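Local structure of nuclear and cytoplasmic polyadenylated RNA-binding protein PUB1 (Saccharomyces cerevisiae, 3MD1) at residues Asp15-Asn20 against Asp67-Pro72; Lys23-Tyr28 against Asp61-Gln66. The protein binds polyadenylated RNA, preferring poly(U), as well as T-rich single-stranded DNA, and is represented here by its second RNA recognition motif domain. One frame throughout, in Å; residues are numbered along the deposited sequence.

Contact 1: residues Asp15-Asn20 against Asp67-Pro72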
# COMPACT_ATOMS: atom_id res chain seq x y z
N ASP A 15 -8.31 -3.60 4.65
CA ASP A 15 -7.19 -3.19 5.50
C ASP A 15 -6.41 -4.39 6.01
O ASP A 15 -5.18 -4.40 5.96
CB ASP A 15 -7.67 -2.35 6.69
CG ASP A 15 -8.04 -0.93 6.31
OD1 ASP A 15 -7.67 -0.50 5.19
OD2 ASP A 15 -8.68 -0.24 7.13
N GLU A 16 -7.12 -5.41 6.48
CA GLU A 16 -6.50 -6.63 7.01
C GLU A 16 -5.57 -7.30 5.99
O GLU A 16 -4.44 -7.66 6.31
CB GLU A 16 -7.56 -7.62 7.50
CG GLU A 16 -7.01 -8.86 8.18
CD GLU A 16 -8.10 -9.88 8.48
OE1 GLU A 16 -7.76 -11.07 8.68
OE2 GLU A 16 -9.28 -9.49 8.51
N THR A 17 -6.06 -7.45 4.76
CA THR A 17 -5.29 -8.04 3.67
C THR A 17 -4.03 -7.23 3.34
O THR A 17 -2.93 -7.78 3.23
CB THR A 17 -6.19 -8.28 2.41
OG1 THR A 17 -7.28 -9.15 2.77
CG2 THR A 17 -5.38 -8.93 1.28
N LEU A 18 -4.20 -5.92 3.20
CA LEU A 18 -3.07 -5.04 2.89
C LEU A 18 -2.02 -5.06 4.01
O LEU A 18 -0.83 -5.23 3.74
CB LEU A 18 -3.55 -3.61 2.59
CG LEU A 18 -2.41 -2.62 2.33
CD1 LEU A 18 -1.65 -2.93 1.03
CD2 LEU A 18 -2.93 -1.19 2.36
N ARG A 19 -2.47 -4.92 5.25
CA ARG A 19 -1.56 -4.95 6.41
C ARG A 19 -0.78 -6.24 6.51
O ARG A 19 0.43 -6.21 6.76
CB ARG A 19 -2.32 -4.69 7.70
CG ARG A 19 -2.74 -3.26 7.86
CD ARG A 19 -3.92 -3.15 8.78
NE ARG A 19 -4.39 -1.77 8.84
CZ ARG A 19 -5.50 -1.37 9.44
NH1 ARG A 19 -6.29 -2.25 10.05
NH2 ARG A 19 -5.82 -0.08 9.43
N ASN A 20 -1.45 -7.36 6.29
CA ASN A 20 -0.81 -8.68 6.33
C ASN A 20 0.33 -8.82 5.31
O ASN A 20 1.29 -9.55 5.54
CB ASN A 20 -1.84 -9.80 6.12
CG ASN A 20 -2.63 -10.13 7.38
OD1 ASN A 20 -2.34 -9.64 8.48
ND2 ASN A 20 -3.63 -10.99 7.23
N ASP A 67 2.38 -10.17 -6.77
CA ASP A 67 0.92 -10.35 -6.76
C ASP A 67 0.29 -10.38 -5.38
O ASP A 67 0.77 -11.05 -4.47
CB ASP A 67 0.51 -11.60 -7.55
CG ASP A 67 0.40 -11.35 -9.05
OD1 ASP A 67 0.70 -10.23 -9.51
OD2 ASP A 67 -0.00 -12.28 -9.77
N LEU A 68 -0.81 -9.64 -5.24
CA LEU A 68 -1.67 -9.73 -4.07
C LEU A 68 -3.09 -9.93 -4.59
O LEU A 68 -3.57 -9.14 -5.39
CB LEU A 68 -1.59 -8.45 -3.24
CG LEU A 68 -2.53 -8.39 -2.03
CD1 LEU A 68 -2.19 -9.49 -1.01
CD2 LEU A 68 -2.45 -6.99 -1.42
N ASN A 69 -3.74 -11.01 -4.14
CA ASN A 69 -5.08 -11.35 -4.63
C ASN A 69 -5.18 -11.24 -6.16
O ASN A 69 -6.14 -10.70 -6.70
CB ASN A 69 -6.16 -10.49 -3.94
CG ASN A 69 -6.34 -10.85 -2.47
OD1 ASN A 69 -5.54 -11.59 -1.89
ND2 ASN A 69 -7.40 -10.32 -1.87
N GLY A 70 -4.16 -11.75 -6.85
CA GLY A 70 -4.19 -11.88 -8.30
C GLY A 70 -3.78 -10.65 -9.10
O GLY A 70 -3.79 -10.69 -10.33
N ARG A 71 -3.42 -9.58 -8.39
CA ARG A 71 -3.06 -8.32 -9.03
C ARG A 71 -1.66 -7.85 -8.63
O ARG A 71 -1.32 -7.87 -7.44
CB ARG A 71 -4.07 -7.23 -8.66
CG ARG A 71 -5.50 -7.50 -9.15
CD ARG A 71 -5.76 -7.00 -10.57
NE ARG A 71 -5.85 -5.54 -10.63
CZ ARG A 71 -6.94 -4.84 -10.30
NH1 ARG A 71 -6.93 -3.52 -10.38
NH2 ARG A 71 -8.05 -5.47 -9.91
N PRO A 72 -0.86 -7.40 -9.62
CA PRO A 72 0.49 -6.94 -9.30
C PRO A 72 0.47 -5.61 -8.54
O PRO A 72 -0.19 -4.67 -8.95
CB PRO A 72 1.17 -6.77 -10.67
CG PRO A 72 0.06 -6.71 -11.67
CD PRO A 72 -1.15 -7.38 -11.07

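Contact 2: residues Lys23-Tyr28 against Asp61-Gln66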
# COMPACT_ATOMS: atom_id res chain seq x y z
N LYS A 23 3.13 -6.09 7.07
CA LYS A 23 3.28 -6.12 8.54
C LYS A 23 4.70 -6.39 9.06
O LYS A 23 5.14 -5.80 10.05
CB LYS A 23 2.38 -7.23 9.13
CG LYS A 23 1.09 -6.78 9.77
CD LYS A 23 0.73 -7.65 10.98
CE LYS A 23 -0.12 -8.88 10.63
NZ LYS A 23 0.66 -10.00 10.04
N ASP A 24 5.40 -7.29 8.39
CA ASP A 24 6.65 -7.81 8.92
C ASP A 24 7.92 -7.15 8.38
O ASP A 24 9.03 -7.50 8.76
CB ASP A 24 6.70 -9.33 8.76
CG ASP A 24 5.57 -10.03 9.51
OD1 ASP A 24 5.37 -9.74 10.71
OD2 ASP A 24 4.88 -10.86 8.90
N PHE A 25 7.75 -6.18 7.49
CA PHE A 25 8.90 -5.46 6.98
C PHE A 25 9.48 -4.55 8.04
O PHE A 25 8.72 -3.93 8.80
CB PHE A 25 8.52 -4.65 5.74
CG PHE A 25 8.41 -5.49 4.50
CD1 PHE A 25 9.55 -5.82 3.77
CD2 PHE A 25 7.18 -5.95 4.05
CE1 PHE A 25 9.46 -6.61 2.63
CE2 PHE A 25 7.08 -6.73 2.90
CZ PHE A 25 8.24 -7.07 2.19
N PRO A 26 10.82 -4.45 8.10
CA PRO A 26 11.47 -3.54 9.06
C PRO A 26 10.89 -2.14 9.01
O PRO A 26 10.67 -1.58 7.93
CB PRO A 26 12.93 -3.52 8.58
CG PRO A 26 13.12 -4.85 7.95
CD PRO A 26 11.81 -5.24 7.34
N SER A 27 10.63 -1.59 10.20
CA SER A 27 10.13 -0.22 10.37
C SER A 27 8.67 0.05 10.00
O SER A 27 8.23 1.20 10.06
CB SER A 27 11.06 0.80 9.70
OG SER A 27 12.34 0.76 10.31
N TYR A 28 7.93 -0.99 9.63
CA TYR A 28 6.49 -0.88 9.33
C TYR A 28 5.73 -0.28 10.51
O TYR A 28 5.96 -0.65 11.67
CB TYR A 28 5.91 -2.26 8.99
CG TYR A 28 4.39 -2.33 8.96
CD1 TYR A 28 3.68 -2.06 7.78
CD2 TYR A 28 3.66 -2.67 10.11
CE1 TYR A 28 2.29 -2.13 7.75
CE2 TYR A 28 2.27 -2.74 10.09
CZ TYR A 28 1.59 -2.48 8.91
OH TYR A 28 0.23 -2.55 8.87
N ASP A 61 10.76 -2.02 -2.97
CA ASP A 61 11.49 -2.74 -4.01
C ASP A 61 11.23 -4.24 -3.91
O ASP A 61 11.06 -4.93 -4.92
CB ASP A 61 12.99 -2.38 -3.99
CG ASP A 61 13.24 -0.92 -4.36
OD1 ASP A 61 12.45 -0.35 -5.15
OD2 ASP A 61 14.23 -0.32 -3.85
N SER A 62 11.14 -4.72 -2.68
CA SER A 62 10.83 -6.11 -2.41
C SER A 62 9.47 -6.55 -2.94
O SER A 62 9.33 -7.66 -3.46
CB SER A 62 10.87 -6.29 -0.89
OG SER A 62 11.12 -7.62 -0.55
N MET A 63 8.47 -5.68 -2.83
CA MET A 63 7.08 -5.97 -3.19
C MET A 63 6.64 -5.47 -4.56
O MET A 63 5.53 -5.78 -5.01
CB MET A 63 6.12 -5.43 -2.11
CG MET A 63 6.33 -6.06 -0.74
SD MET A 63 5.95 -7.83 -0.70
CE MET A 63 4.18 -7.76 -0.40
N GLN A 64 7.48 -4.67 -5.22
CA GLN A 64 7.13 -4.09 -6.51
C GLN A 64 6.71 -5.16 -7.52
O GLN A 64 7.48 -6.11 -7.79
CB GLN A 64 8.32 -3.30 -7.07
CG GLN A 64 8.00 -2.46 -8.30
CD GLN A 64 7.10 -1.30 -7.97
OE1 GLN A 64 7.55 -0.25 -7.52
NE2 GLN A 64 5.82 -1.51 -8.16
N GLY A 65 5.50 -5.03 -8.04
CA GLY A 65 4.97 -5.94 -9.05
C GLY A 65 4.67 -7.35 -8.58
O GLY A 65 4.36 -8.22 -9.40
N GLN A 66 4.78 -7.59 -7.27
CA GLN A 66 4.43 -8.89 -6.71
C GLN A 66 2.92 -8.97 -6.62
O GLN A 66 2.25 -7.96 -6.44
CB GLN A 66 5.09 -9.11 -5.35
CG GLN A 66 6.62 -8.92 -5.36
CD GLN A 66 7.39 -10.04 -6.05
OE1 GLN A 66 8.62 -9.94 -6.21
NE2 GLN A 66 6.69 -11.08 -6.47

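Contact 1: residues Asp15-Asn20 against Asp67-Pro72
Thr-17 meets Leu-68 and Asn-69 through a single methyl group, and no hydrogen bond crosses between helix and hairpin. The apolar part is the touch of Thr-17 CG2 on Leu-68 CD1 at 4.0 Å. Both reach across by the same choice of torsion: CG2 of the threonine and CG of the leucine (chi1 176°) each stand anti to their own backbone N. The same methyl lies 4.0 Å from Asn-69 ND2, a van der Waals approach in which the two side chains come from opposite directions.

Two polar atoms, Thr-17 OG1 and Asn-69 ND2, find partners in the loop before the helix. Thr-17 OG1, placed beside its own backbone N, bonds to Asp-14 OD1, while Asn-69 ND2 bonds to Asn-12 OD1. Threonine thus supplies a methyl for the hairpin and a hydroxyl for the loop.

The type I' turn from Leu-68 to Arg-71 is closed by Arg-71 N to Leu-68 O at 3.0 Å, and the return bond, Leu-68 N to Arg-71 O, makes it a two-residue hairpin; Asn-69 and Gly-70 suit its two positive-phi positions. Helix 15-22 rests here against the turn joining strands 67-68 and 71-77, with Val-13 touching both Leu-68 and Asn-69, while Leu-18 packs on Val-33 of strand 28-35.

Contact 2: residues Lys23-Tyr28 against Asp61-Gln66
In the beta-alpha-beta-beta-alpha-beta fold of the RNA recognition motif, two helices pack on one face of an antiparallel sheet, and this contact joins the loop that follows the first helix to the C-terminal end of the second. The loop residue that makes the connection is Phe-25. Its ring projects to the last turn of helix 53-63, where Ser-62 and Met-63 receive its outer end.

A type II turn from Phe-25 to Tyr-28 shapes the loop, closed by Tyr-28 N to Phe-25 O at 3.2 Å, with Ser-27 in the position of positive phi. On the other side the helix gives way to a second type II turn, from Met-63 to Gln-66, in which Gly-65 readily adopts the positive phi required; Gln-66 N lies 3.0 Å from Met-63 O.

Phenylalanine suits its place because a long, flat apolar group can bridge backbones whose nearest CA atoms, those of Phe-25 and Ser-62, are 9.6 Å apart. It also touches Ala-59 of the helix and Phe-50 of strand 45-50. Met-63, flexible and apolar, bends at chi2 (-64°), which brings SD beside the CZ-CE2 side of the ring, and its side chain extends the packing to Phe-22, Leu-73 and Ile-75. Ser-62 is small enough to let the ring come close to the helix, its OG lying near the ring plane, 3.7 Å from Phe-25 CE1.

The closest approach is Met-63 CG to Phe-25 CZ, 3.6 Å. Beside it is a Met-aromatic contact: Met-63 SD sits at the ring edge, 4.9 Å from the centroid of Phe-25 and 76° off the ring normal.

In the fold
The two contacts, whose centres lie about 12 Å apart, are built from successive pieces of the chain: contact 1 uses helix 15-22 and contact 2 the loop after it, while the end of helix 53-63 in contact 2 leads into the hairpin of contact 1. Contact 2 therefore falls within the chain span bounded by contact 1. They also touch directly, by packing alone, with Arg-19 CG 3.2 Å from Tyr-28 OH and Pro-72 CB 3.7 Å from Gly-65 O. Both are surface contacts, one between a helix and the edge hairpin, the other between a loop and the end of a helix; in RNA recognition motifs generally, RNA is bound chiefly on the sheet face opposite the two helices.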